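Local coordinates for protein (R)-specific secondary-alkylsulfatase (Pseudomonas sp., PDB 4AXH) that hydrolyses (R)-secondary alkyl sulfates to (S)-alcohols and sulfate with strict inversion of configuration, as a homodimeric zinc enzyme of the metallo-beta-lactamase superfamily, at residues I298-Q302 / F303-N307; E326-A330 / K331-G335; L384-N388 / K389-L393. One frame throughout, in Å; residues are numbered along the deposited sequence.

The three contacts are local and follow one another along the chain. Contact 1 is a beta hairpin and contact 2 the start of helix 330-344, both in the metallo-beta-lactamase part of the enzyme; contact 3 is the C-terminal end of helix 362-388. Contacts 1 and 2 have centres 24 Å apart and approach the zinc site from different elements: the side chain of Asn307 lies about 10 Å from a zinc ion, whereas that of Arg328, a sulfate-binding residue, lies about 6 Å from one. Contacts 2 and 3, about 7 Å apart at their nearest atoms, both touch the second subunit. Contact 3 is the farthest from contact 1, with 40 Å between centres.

Contact 1 of 3, residues I298-Q302 / F303-N307; sequences IYLPQ and FKVLN
Ile298 pairs with Asn307, Tyr299 with Leu306 and Leu300 with Val305 in two short antiparallel strands running 167° apart in direction, the outer two pairs hydrogen-bonded. Ile298 N gives a nearly straight bond to Asn307 O (2.8 Å), and Asn307 N returns one to Ile298 O. At the turn end Leu300 N donates to Val305 O at 3.0 Å, the nitrogen lying almost straight out from the carbonyl. Leu300 O takes two weak bonds, from Phe303 N and from Lys304 N, the latter at 2.8 Å. Opposite Leu300 the second strand has two residues, Lys304 and Val305: a G1 beta bulge, with Lys304 at positive phi (60°), closes the hairpin. On the face of the sheet that carries Leu300 and Val305, Leu300 CD1 reaches Val305 CG2 at 3.5 Å, the two side chains crossing at a slant. Phe303 brings its CB to 4.0 Å from Leu300 CB, and Leu124 packs against all three. On the other face, CG of Tyr299 stands trans to the backbone N (chi1 174°), which carries the ring along the neighbouring strand toward Lys304. Ring atom CD1 of Tyr299 comes to 3.3 Å from Val305 O, while Leu306 CB sits at the ring edge and Leu306 CD1 touches Tyr299 CB at 3.9 Å. The ring also stacks with Tyr344, and its OH is hydrogen-bonded to Arg347 O. Back on the face of Leu300, Asn307 OD1 accepts from Ala309 N and ND2 donates to Gln354 OE1, so both ends of the amide are held beside the segment leading to the zinc ligand Asp310.

Contact 2 of 3, residues E326-A330 / K331-G335; sequences EVRDA and KAWAG
Asp329 reaches forward to Lys331 and Ala332 as the N-cap of helix 330-344, the helix that follows the sulfate-binding loop in this metallo-beta-lactamase fold. The Asp329 carboxylate group swings trans to its own backbone N (chi1 -176°) and folds over the first turn, where OD1 accepts weakly from Lys331 N at 3.0 Å and, also weakly, from Ala332 N at 3.5 Å. One oxygen thereby serves two amides that have no earlier helical carbonyl to bind, and the negative charge at the helix start would suit the helix dipole. The regular backbone bonds begin alongside: Trp333 N to Asp329 O is nearly straight (161°), and Ala334 N binds Ala330 O at 2.9 Å.

Carbon-oxygen van der Waals contacts accompany the cap: Asp329 OD2 lies against the methyl of Ala332, and Lys331 CB runs beside OD1, the two side chains pointing the same way, although Lys331 NZ remains 6.7 Å from Asp329 OD1.

The remaining contact joins Arg328 to Trp333. The extended arginine chain passes the six-membered ring of the indole obliquely, and its guanidinium plane stands almost upright to the ring (88°), so the approach is made by the CD methylene and not by a flat stack. Arg328 NH1 is hydrogen-bonded to Asn318 O, a bond consistent with holding these two sulfate-binding residues together; Trp333 NE1 holds Asn311 O, and its ring stacks with Tyr376. The closest approach of the arginine and tryptophan side chains is Arg328 CD to Trp333 CZ3, 4.0 Å.

Contact 3 of 3, residues L384-N388 / K389-L393; sequences LNLMN and KGLTL
Positive phi at Gly390 (95°) turns the chain back over the last turn of helix 362-388, and Lys389, its CG opposite the carbonyl carbon and beside the backbone N (chi1 -80°), runs extended from there back along that turn to Asn385. The backbone forms a Schellman motif. Leu391 N donates to Leu386 O at 2.9 Å, while Gly390 N binds Met387 O at 2.8 Å from well above the carbonyl plane. Lys389 N adds two weak bonds, to Asn385 O and to Leu386 O, so the last carbonyls of the helix are gathered by three successive amides. The reversal also lays Leu391 across Leu386: their CB atoms meet at 4.1 Å, and Leu391 CB comes to 3.2 Å from Leu386 O. Both leucines pack on Ile396, linking this helix end to helix 393-400.

The polar side of the turn faces the second subunit. Asn388 ND2 donates to Leu220 O of that subunit and its OD1 accepts from Ala224 N there, while Asn385 ND2 is hydrogen-bonded to Ile558 O of the same subunit. Lys389 NZ makes a salt bridge to Asp650 OD2 of the second subunit, which may offset the like charge of Arg382 close by. Within the turn, Lys389 NZ reaches Asn385 OD1 at 2.9 Å, in the amide plane and on a lone pair of the oxygen.

Contact 1 of 3, residues I298-Q302 / F303-N307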
loop_
_atom_site.group_PDB
_atom_site.type_symbol
_atom_site.label_atom_id
_atom_site.label_comp_id
_atom_site.label_asym_id
_atom_site.label_seq_id
_atom_site.Cartn_x
_atom_site.Cartn_y
_atom_site.Cartn_z
ATOM N N ILE A 298 18.954 -1.778 -19.388
ATOM C CA ILE A 298 19.462 -1.837 -20.746
ATOM C C ILE A 298 20.897 -2.333 -20.725
ATOM O O ILE A 298 21.767 -1.683 -20.148
ATOM C CB ILE A 298 19.300 -0.483 -21.490
ATOM C CG1 ILE A 298 17.849 0.030 -21.425
ATOM C CG2 ILE A 298 19.797 -0.574 -22.959
ATOM C CD1 ILE A 298 17.632 1.104 -20.485
ATOM N N TYR A 299 21.136 -3.506 -21.309
ATOM C CA TYR A 299 22.485 -4.051 -21.392
ATOM C C TYR A 299 23.021 -3.759 -22.802
ATOM O O TYR A 299 22.261 -3.704 -23.769
ATOM C CB TYR A 299 22.519 -5.559 -21.011
ATOM C CG TYR A 299 23.856 -6.245 -21.211
ATOM C CD1 TYR A 299 24.926 -5.999 -20.357
ATOM C CD2 TYR A 299 24.030 -7.200 -22.213
ATOM C CE1 TYR A 299 26.152 -6.645 -20.528
ATOM C CE2 TYR A 299 25.241 -7.873 -22.376
ATOM C CZ TYR A 299 26.304 -7.586 -21.539
ATOM O OH TYR A 299 27.507 -8.209 -21.761
ATOM N N LEU A 300 24.307 -3.473 -22.881
ATOM C CA LEU A 300 24.985 -3.178 -24.125
ATOM C C LEU A 300 25.988 -4.285 -24.384
ATOM O O LEU A 300 27.136 -4.210 -23.914
ATOM C CB LEU A 300 25.641 -1.785 -24.108
ATOM C CG LEU A 300 24.669 -0.643 -23.904
ATOM C CD1 LEU A 300 25.398 0.673 -23.777
ATOM C CD2 LEU A 300 23.635 -0.596 -25.015
ATOM N N PRO A 301 25.540 -5.363 -25.089
ATOM C CA PRO A 301 26.449 -6.501 -25.339
ATOM C C PRO A 301 27.769 -6.142 -26.015
ATOM O O PRO A 301 28.798 -6.679 -25.612
ATOM C CB PRO A 301 25.592 -7.524 -26.097
ATOM C CG PRO A 301 24.377 -6.802 -26.510
ATOM C CD PRO A 301 24.196 -5.612 -25.650
ATOM N N GLN A 302 27.757 -5.165 -26.932
ATOM C CA GLN A 302 28.949 -4.704 -27.652
ATOM C C GLN A 302 29.949 -4.014 -26.754
ATOM O O GLN A 302 31.156 -4.096 -27.004
ATOM C CB GLN A 302 28.577 -3.732 -28.781
ATOM C CG GLN A 302 27.740 -4.324 -29.908
ATOM C CD GLN A 302 27.009 -3.243 -30.676
ATOM O OE1 GLN A 302 26.927 -2.067 -30.281
ATOM N NE2 GLN A 302 26.442 -3.624 -31.791
ATOM N N PHE A 303 29.450 -3.303 -25.730
ATOM C CA PHE A 303 30.260 -2.496 -24.825
ATOM C C PHE A 303 30.586 -3.186 -23.499
ATOM O O PHE A 303 31.488 -2.719 -22.790
ATOM C CB PHE A 303 29.529 -1.179 -24.542
ATOM C CG PHE A 303 29.409 -0.238 -25.714
ATOM C CD1 PHE A 303 28.378 -0.377 -26.635
ATOM C CD2 PHE A 303 30.279 0.834 -25.854
ATOM C CE1 PHE A 303 28.273 0.486 -27.716
ATOM C CE2 PHE A 303 30.161 1.713 -26.928
ATOM C CZ PHE A 303 29.163 1.527 -27.857
ATOM N N LYS A 304 29.867 -4.286 -23.168
ATOM C CA LYS A 304 30.037 -5.011 -21.899
ATOM C C LYS A 304 29.732 -4.065 -20.704
ATOM O O LYS A 304 30.418 -4.112 -19.663
ATOM C CB LYS A 304 31.438 -5.672 -21.773
ATOM C CG LYS A 304 31.540 -7.071 -22.358
ATOM C CD LYS A 304 32.800 -7.779 -21.858
ATOM C CE LYS A 304 32.480 -9.086 -21.171
ATOM N NZ LYS A 304 33.337 -9.311 -19.970
ATOM N N VAL A 305 28.717 -3.161 -20.891
ATOM C CA VAL A 305 28.247 -2.175 -19.912
ATOM C C VAL A 305 26.786 -2.458 -19.596
ATOM O O VAL A 305 26.030 -2.863 -20.495
ATOM C CB VAL A 305 28.510 -0.665 -20.238
ATOM C CG1 VAL A 305 29.849 -0.420 -20.910
ATOM C CG2 VAL A 305 27.404 -0.050 -21.050
ATOM N N LEU A 306 26.388 -2.277 -18.323
ATOM C CA LEU A 306 25.004 -2.483 -17.900
ATOM C C LEU A 306 24.415 -1.188 -17.370
ATOM O O LEU A 306 25.043 -0.503 -16.555
ATOM C CB LEU A 306 24.862 -3.641 -16.894
ATOM C CG LEU A 306 23.479 -3.885 -16.263
ATOM C CD1 LEU A 306 22.508 -4.478 -17.256
ATOM C CD2 LEU A 306 23.578 -4.748 -15.065
ATOM N N ASN A 307 23.223 -0.831 -17.870
ATOM C CA ASN A 307 22.518 0.356 -17.417
ATOM C C ASN A 307 21.251 -0.088 -16.671
ATOM O O ASN A 307 20.364 -0.705 -17.256
ATOM C CB ASN A 307 22.250 1.355 -18.538
ATOM C CG ASN A 307 21.706 2.661 -18.027
ATOM O OD1 ASN A 307 21.015 2.715 -17.012
ATOM N ND2 ASN A 307 21.991 3.756 -18.719
#

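Contact 2 of 3, residues E326-A330 / K331-G335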
loop_
_atom_site.group_PDB
_atom_site.type_symbol
_atom_site.label_atom_id
_atom_site.label_comp_id
_atom_site.label_asym_id
_atom_site.label_seq_id
_atom_site.Cartn_x
_atom_site.Cartn_y
_atom_site.Cartn_z
ATOM N N GLU A 326 1.857 5.394 -3.940
ATOM C CA GLU A 326 1.524 4.014 -3.576
ATOM C C GLU A 326 2.875 3.321 -3.231
ATOM O O GLU A 326 3.883 3.565 -3.911
ATOM C CB GLU A 326 0.872 3.261 -4.756
ATOM C CG GLU A 326 -0.472 3.800 -5.209
ATOM C CD GLU A 326 -1.105 3.116 -6.405
ATOM O OE1 GLU A 326 -0.680 1.992 -6.759
ATOM O OE2 GLU A 326 -2.043 3.708 -6.988
ATOM N N VAL A 327 2.891 2.478 -2.171
ATOM C CA VAL A 327 4.067 1.703 -1.760
ATOM C C VAL A 327 4.590 0.838 -2.888
ATOM O O VAL A 327 3.807 0.335 -3.689
ATOM C CB VAL A 327 3.852 0.826 -0.509
ATOM C CG1 VAL A 327 4.412 1.472 0.736
ATOM C CG2 VAL A 327 2.399 0.425 -0.323
ATOM N N ARG A 328 5.907 0.636 -2.916
ATOM C CA ARG A 328 6.601 -0.205 -3.885
ATOM C C ARG A 328 6.875 -1.583 -3.276
ATOM O O ARG A 328 6.781 -1.751 -2.056
ATOM C CB ARG A 328 7.902 0.471 -4.344
ATOM C CG ARG A 328 7.626 1.639 -5.212
ATOM C CD ARG A 328 8.716 2.630 -5.098
ATOM N NE ARG A 328 8.614 3.663 -6.146
ATOM C CZ ARG A 328 9.349 4.776 -6.169
ATOM N NH1 ARG A 328 10.256 5.008 -5.209
ATOM N NH2 ARG A 328 9.176 5.676 -7.142
ATOM N N ASP A 329 7.146 -2.577 -4.132
ATOM C CA ASP A 329 7.428 -3.946 -3.697
ATOM C C ASP A 329 8.950 -4.199 -3.710
ATOM O O ASP A 329 9.558 -4.457 -4.784
ATOM C CB ASP A 329 6.680 -4.970 -4.583
ATOM C CG ASP A 329 6.819 -6.422 -4.165
ATOM O OD1 ASP A 329 7.422 -6.682 -3.081
ATOM O OD2 ASP A 329 6.305 -7.302 -4.902
ATOM N N ALA A 330 9.538 -4.185 -2.480
ATOM C CA ALA A 330 10.965 -4.460 -2.232
ATOM C C ALA A 330 11.335 -5.870 -2.667
ATOM O O ALA A 330 12.434 -6.056 -3.203
ATOM C CB ALA A 330 11.315 -4.240 -0.761
ATOM N N LYS A 331 10.403 -6.847 -2.497
ATOM C CA LYS A 331 10.608 -8.244 -2.912
ATOM C C LYS A 331 10.832 -8.344 -4.433
ATOM O O LYS A 331 11.775 -8.999 -4.875
ATOM C CB LYS A 331 9.448 -9.150 -2.415
ATOM C CG LYS A 331 9.317 -10.509 -3.108
ATOM C CD LYS A 331 9.438 -11.700 -2.149
ATOM C CE LYS A 331 10.850 -12.264 -2.063
ATOM N NZ LYS A 331 11.741 -11.456 -1.180
ATOM N N ALA A 332 9.995 -7.652 -5.213
ATOM C CA ALA A 332 10.110 -7.666 -6.674
ATOM C C ALA A 332 11.368 -6.920 -7.133
ATOM O O ALA A 332 12.079 -7.368 -8.049
ATOM C CB ALA A 332 8.849 -7.072 -7.307
ATOM N N TRP A 333 11.642 -5.795 -6.463
ATOM C CA TRP A 333 12.824 -4.974 -6.703
ATOM C C TRP A 333 14.119 -5.820 -6.532
ATOM O O TRP A 333 14.910 -5.892 -7.471
ATOM C CB TRP A 333 12.823 -3.784 -5.725
ATOM C CG TRP A 333 13.570 -2.569 -6.182
ATOM C CD1 TRP A 333 14.735 -2.522 -6.910
ATOM C CD2 TRP A 333 13.266 -1.220 -5.817
ATOM N NE1 TRP A 333 15.171 -1.223 -7.024
ATOM C CE2 TRP A 333 14.283 -0.400 -6.368
ATOM C CE3 TRP A 333 12.212 -0.619 -5.076
ATOM C CZ2 TRP A 333 14.259 0.999 -6.237
ATOM C CZ3 TRP A 333 12.229 0.751 -4.893
ATOM C CH2 TRP A 333 13.214 1.551 -5.510
ATOM N N ALA A 334 14.284 -6.511 -5.368
ATOM C CA ALA A 334 15.440 -7.374 -5.117
ATOM C C ALA A 334 15.571 -8.491 -6.167
ATOM O O ALA A 334 16.686 -8.760 -6.630
ATOM C CB ALA A 334 15.397 -7.948 -3.708
ATOM N N GLY A 335 14.443 -9.063 -6.586
ATOM C CA GLY A 335 14.389 -10.097 -7.623
ATOM C C GLY A 335 14.875 -9.654 -8.994
ATOM O O GLY A 335 15.473 -10.451 -9.742
#

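Contact 3 of 3, residues L384-N388 / K389-L393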
loop_
_atom_site.group_PDB
_atom_site.type_symbol
_atom_site.label_atom_id
_atom_site.label_comp_id
_atom_site.label_asym_id
_atom_site.label_seq_id
_atom_site.Cartn_x
_atom_site.Cartn_y
_atom_site.Cartn_z
ATOM N N LEU A 384 9.018 -8.256 7.674
ATOM C CA LEU A 384 8.075 -9.383 7.749
ATOM C C LEU A 384 8.409 -10.294 8.943
ATOM O O LEU A 384 7.512 -10.776 9.637
ATOM C CB LEU A 384 8.131 -10.183 6.449
ATOM C CG LEU A 384 6.894 -10.238 5.520
ATOM C CD1 LEU A 384 5.813 -9.236 5.909
ATOM C CD2 LEU A 384 7.302 -10.111 4.052
ATOM N N ASN A 385 9.712 -10.473 9.221
ATOM C CA ASN A 385 10.194 -11.242 10.370
ATOM C C ASN A 385 9.690 -10.586 11.665
ATOM O O ASN A 385 8.968 -11.223 12.427
ATOM C CB ASN A 385 11.729 -11.354 10.352
ATOM C CG ASN A 385 12.299 -12.184 11.477
ATOM O OD1 ASN A 385 12.635 -11.672 12.553
ATOM N ND2 ASN A 385 12.414 -13.485 11.257
ATOM N N LEU A 386 10.029 -9.307 11.880
ATOM C CA LEU A 386 9.654 -8.550 13.069
ATOM C C LEU A 386 8.133 -8.345 13.219
ATOM O O LEU A 386 7.652 -8.327 14.353
ATOM C CB LEU A 386 10.430 -7.238 13.156
ATOM C CG LEU A 386 11.944 -7.344 13.357
ATOM C CD1 LEU A 386 12.599 -5.948 13.307
ATOM C CD2 LEU A 386 12.305 -7.977 14.718
ATOM N N MET A 387 7.375 -8.248 12.095
ATOM C CA MET A 387 5.913 -8.129 12.090
ATOM C C MET A 387 5.323 -9.417 12.730
ATOM O O MET A 387 4.502 -9.339 13.647
ATOM C CB MET A 387 5.379 -7.973 10.644
ATOM C CG MET A 387 5.479 -6.565 10.066
ATOM S SD MET A 387 4.711 -6.473 8.399
ATOM C CE MET A 387 6.079 -5.939 7.450
ATOM N N ASN A 388 5.809 -10.593 12.280
ATOM C CA ASN A 388 5.410 -11.928 12.750
ATOM C C ASN A 388 5.779 -12.207 14.204
ATOM O O ASN A 388 5.214 -13.119 14.821
ATOM C CB ASN A 388 5.948 -12.989 11.822
ATOM C CG ASN A 388 5.194 -13.077 10.529
ATOM O OD1 ASN A 388 4.012 -13.413 10.505
ATOM N ND2 ASN A 388 5.877 -12.848 9.416
ATOM N N LYS A 389 6.698 -11.397 14.762
ATOM C CA LYS A 389 7.125 -11.453 16.165
ATOM C C LYS A 389 6.265 -10.489 17.000
ATOM O O LYS A 389 6.413 -10.413 18.224
ATOM C CB LYS A 389 8.622 -11.099 16.300
ATOM C CG LYS A 389 9.570 -12.247 15.955
ATOM C CD LYS A 389 11.023 -11.825 16.104
ATOM C CE LYS A 389 11.976 -12.881 15.613
ATOM N NZ LYS A 389 13.294 -12.310 15.256
ATOM N N GLY A 390 5.395 -9.740 16.318
ATOM C CA GLY A 390 4.476 -8.807 16.947
ATOM C C GLY A 390 4.904 -7.375 17.047
ATOM O O GLY A 390 4.258 -6.593 17.756
ATOM N N LEU A 391 5.990 -7.011 16.361
ATOM C CA LEU A 391 6.467 -5.620 16.355
ATOM C C LEU A 391 5.589 -4.745 15.456
ATOM O O LEU A 391 5.070 -5.219 14.439
ATOM C CB LEU A 391 7.953 -5.521 15.942
ATOM C CG LEU A 391 8.988 -5.564 17.086
ATOM C CD1 LEU A 391 9.356 -6.989 17.447
ATOM C CD2 LEU A 391 10.222 -4.839 16.695
ATOM N N THR A 392 5.378 -3.493 15.881
ATOM C CA THR A 392 4.580 -2.504 15.156
ATOM C C THR A 392 5.488 -1.541 14.380
ATOM O O THR A 392 6.638 -1.360 14.752
ATOM C CB THR A 392 3.532 -1.843 16.088
ATOM O OG1 THR A 392 4.166 -1.208 17.198
ATOM C CG2 THR A 392 2.518 -2.834 16.606
ATOM N N LEU A 393 4.988 -0.943 13.296
ATOM C CA LEU A 393 5.742 -0.062 12.396
ATOM C C LEU A 393 6.852 0.768 12.997
ATOM O O LEU A 393 7.964 0.744 12.467
ATOM C CB LEU A 393 4.823 0.765 11.476
ATOM C CG LEU A 393 4.173 2.050 11.987
ATOM C CD1 LEU A 393 3.896 2.980 10.831
ATOM C CD2 LEU A 393 2.913 1.768 12.775
#